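Side-chain contact in putative integrase (Listeria innocua, PDB 5U96), which probably binds DNA and exchanges its strands as a serine integrase, whose directionality is mediated by the coiled-coil domain that this chain represents: residues K13-R16 with L17-Y21. Numbering follows the deposited sequence.
Sequences KKKR and LFDLY
Lys15 and Asp19 form a salt bridge one turn apart on helix 7-23. NZ of Lys15 meets OD2 of Asp19 at 3.1 Å, on the syn side of the carboxylate and 18° out of its plane. The lysine chain runs extended as far as CE. It then bends at its last torsion, chi4 -74°, which turns NZ back to the acid. CG of Lys15 also passes 3.7 Å from OD1 of Asp19. The carboxylate folds back over the preceding turn, with CG of Asp19 beside its own backbone N (chi1 -52°). This brings OD1 of Asp19 within 2.8 Å of the carbonyl O of Lys15. Both atoms are acceptors, so this is not a hydrogen bond, and so short a distance is doubtful as evidence of strain.

The backbone sets this spacing. Asp19 N donates to Lys15 O at 2.9 Å, and Phe18 N donates to Lys14 O at 3.0 Å. CB of Leu17 lies over the previous turn, 3.5 Å from Lys14 O.

Leu17 is buried against Met35 and Ile38 of helix 28-50, and Leu20 packs on Leu31. Lys14 forms a salt bridge with Asp39, and Tyr21 OH hydrogen-bonds to Asp32. Tyr21 of the second subunit hydrogen-bonds to Arg16 O, makes a cation-pi contact with the Arg16 side chain and packs against Asp19. The Lys15-Asp19 pair is a classic i to i+4 salt bridge, here on the first helix of an antiparallel coiled-coil hairpin.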
ATOM      1  N   LYS A  13      -2.830   6.521  -8.577  1.00 33.49           N
ATOM      2  CA  LYS A  13      -2.672   5.805  -7.317  1.00 33.03           C
ATOM      3  C   LYS A  13      -3.278   4.410  -7.423  1.00 33.92           C
ATOM      4  O   LYS A  13      -2.831   3.480  -6.752  1.00 33.49           O
ATOM      5  CB  LYS A  13      -3.319   6.579  -6.164  1.00 33.41           C
ATOM      6  CG  LYS A  13      -2.515   7.786  -5.692  1.00 33.27           C
ATOM      7  CD  LYS A  13      -3.214   8.552  -4.569  1.00 33.42           C
ATOM      8  CE  LYS A  13      -3.477   7.678  -3.349  1.00 33.61           C
ATOM      9  NZ  LYS A  13      -3.972   8.468  -2.186  1.00 34.47           N
ATOM     10  N   LYS A  14      -4.293   4.268  -8.271  1.00 34.23           N
ATOM     11  CA  LYS A  14      -4.940   2.977  -8.478  1.00 34.18           C
ATOM     12  C   LYS A  14      -4.113   2.097  -9.410  1.00 33.69           C
ATOM     13  O   LYS A  14      -3.971   0.898  -9.172  1.00 33.87           O
ATOM     14  CB  LYS A  14      -6.349   3.157  -9.048  1.00 34.48           C
ATOM     15  CG  LYS A  14      -7.234   1.928  -8.884  1.00 35.28           C
ATOM     16  CD  LYS A  14      -8.566   2.079  -9.604  1.00 36.45           C
ATOM     17  CE  LYS A  14      -9.451   0.859  -9.390  1.00 37.39           C
ATOM     18  NZ  LYS A  14     -10.757   1.207  -8.769  1.00 38.23           N
ATOM     19  N   LYS A  15      -3.577   2.695 -10.472  1.00 33.43           N
ATOM     20  CA  LYS A  15      -2.758   1.961 -11.434  1.00 34.16           C
ATOM     21  C   LYS A  15      -1.559   1.325 -10.751  1.00 34.38           C
ATOM     22  O   LYS A  15      -1.370   0.110 -10.819  1.00 34.47           O
ATOM     23  CB  LYS A  15      -2.271   2.879 -12.560  1.00 33.69           C
ATOM     24  CG  LYS A  15      -1.225   2.229 -13.467  1.00 34.39           C
ATOM     25  CD  LYS A  15      -0.663   3.194 -14.491  1.00 34.91           C
ATOM     26  CE  LYS A  15       0.529   2.581 -15.214  1.00 35.71           C
ATOM     27  NZ  LYS A  15       1.749   2.528 -14.355  1.00 36.12           N
ATOM     28  N   ARG A  16      -0.748   2.168 -10.118  1.00 33.26           N
ATOM     29  CA  ARG A  16       0.462   1.733  -9.431  1.00 33.80           C
ATOM     30  C   ARG A  16       0.164   0.523  -8.562  1.00 34.36           C
ATOM     31  O   ARG A  16       0.874  -0.480  -8.597  1.00 33.33           O
ATOM     32  CB  ARG A  16       1.028   2.869  -8.576  1.00 33.73           C
ATOM     33  CG  ARG A  16       1.352   4.138  -9.354  1.00 33.17           C
ATOM     34  CD  ARG A  16       2.784   4.145  -9.830  1.00 33.87           C
ATOM     35  NE  ARG A  16       3.721   4.215  -8.716  1.00 33.44           N
ATOM     36  CZ  ARG A  16       5.014   3.930  -8.807  1.00 32.88           C
ATOM     37  NH1 ARG A  16       5.538   3.543  -9.962  1.00 33.32           N
ATOM     38  NH2 ARG A  16       5.784   4.023  -7.738  1.00 33.43           N
ATOM     39  N   LEU A  17      -0.919   0.626  -7.801  1.00 33.86           N
ATOM     40  CA  LEU A  17      -1.368  -0.455  -6.941  1.00 34.92           C
ATOM     41  C   LEU A  17      -1.693  -1.707  -7.748  1.00 34.33           C
ATOM     42  O   LEU A  17      -1.395  -2.822  -7.319  1.00 34.48           O
ATOM     43  CB  LEU A  17      -2.593  -0.011  -6.142  1.00 34.72           C
ATOM     44  CG  LEU A  17      -3.166  -1.002  -5.129  1.00 35.80           C
ATOM     45  CD1 LEU A  17      -2.115  -1.384  -4.099  1.00 36.10           C
ATOM     46  CD2 LEU A  17      -4.400  -0.411  -4.455  1.00 36.97           C
ATOM     47  N   PHE A  18      -2.302  -1.526  -8.916  1.00 34.90           N
ATOM     48  CA  PHE A  18      -2.676  -2.666  -9.741  1.00 34.69           C
ATOM     49  C   PHE A  18      -1.442  -3.348 -10.318  1.00 35.62           C
ATOM     50  O   PHE A  18      -1.445  -4.555 -10.555  1.00 36.25           O
ATOM     51  CB  PHE A  18      -3.615  -2.256 -10.873  1.00 35.13           C
ATOM     52  CG  PHE A  18      -4.303  -3.421 -11.525  1.00 36.14           C
ATOM     53  CD1 PHE A  18      -5.506  -3.898 -11.030  1.00 36.87           C
ATOM     54  CD2 PHE A  18      -3.739  -4.057 -12.619  1.00 36.02           C
ATOM     55  CE1 PHE A  18      -6.137  -4.974 -11.620  1.00 36.86           C
ATOM     56  CE2 PHE A  18      -4.367  -5.136 -13.211  1.00 36.46           C
ATOM     57  CZ  PHE A  18      -5.567  -5.594 -12.711  1.00 36.57           C
ATOM     58  N   ASP A  19      -0.386  -2.572 -10.536  1.00 35.18           N
ATOM     59  CA  ASP A  19       0.853  -3.105 -11.092  1.00 34.79           C
ATOM     60  C   ASP A  19       1.479  -4.134 -10.154  1.00 35.99           C
ATOM     61  O   ASP A  19       2.317  -4.932 -10.570  1.00 35.68           O
ATOM     62  CB  ASP A  19       1.850  -1.978 -11.363  1.00 34.62           C
ATOM     63  CG  ASP A  19       1.257  -0.862 -12.199  1.00 34.34           C
ATOM     64  OD1 ASP A  19       0.220  -1.095 -12.853  1.00 35.45           O
ATOM     65  OD2 ASP A  19       1.830   0.247 -12.205  1.00 34.86           O
ATOM     66  N   LEU A  20       1.074  -4.106  -8.889  1.00 35.81           N
ATOM     67  CA  LEU A  20       1.568  -5.065  -7.907  1.00 36.64           C
ATOM     68  C   LEU A  20       0.812  -6.386  -8.014  1.00 37.21           C
ATOM     69  O   LEU A  20       1.364  -7.448  -7.722  1.00 35.02           O
ATOM     70  CB  LEU A  20       1.446  -4.496  -6.492  1.00 35.90           C
ATOM     71  CG  LEU A  20       2.235  -3.213  -6.218  1.00 35.23           C
ATOM     72  CD1 LEU A  20       2.027  -2.759  -4.781  1.00 34.90           C
ATOM     73  CD2 LEU A  20       3.717  -3.404  -6.509  1.00 34.94           C
ATOM     74  N   TYR A  21      -0.448  -6.320  -8.431  1.00 37.09           N
ATOM     75  CA  TYR A  21      -1.232  -7.527  -8.671  1.00 37.40           C
ATOM     76  C   TYR A  21      -0.684  -8.284  -9.879  1.00 37.41           C
ATOM     77  O   TYR A  21      -0.539  -9.506  -9.841  1.00 38.23           O
ATOM     78  CB  TYR A  21      -2.710  -7.196  -8.902  1.00 37.30           C
ATOM     79  CG  TYR A  21      -3.460  -6.689  -7.688  1.00 36.97           C
ATOM     80  CD1 TYR A  21      -4.038  -7.566  -6.780  1.00 37.15           C
ATOM     81  CD2 TYR A  21      -3.614  -5.331  -7.466  1.00 36.51           C
ATOM     82  CE1 TYR A  21      -4.735  -7.098  -5.679  1.00 37.04           C
ATOM     83  CE2 TYR A  21      -4.307  -4.853  -6.373  1.00 36.56           C
ATOM     84  CZ  TYR A  21      -4.866  -5.739  -5.482  1.00 36.86           C
ATOM     85  OH  TYR A  21      -5.556  -5.259  -4.393  1.00 37.57           O
TER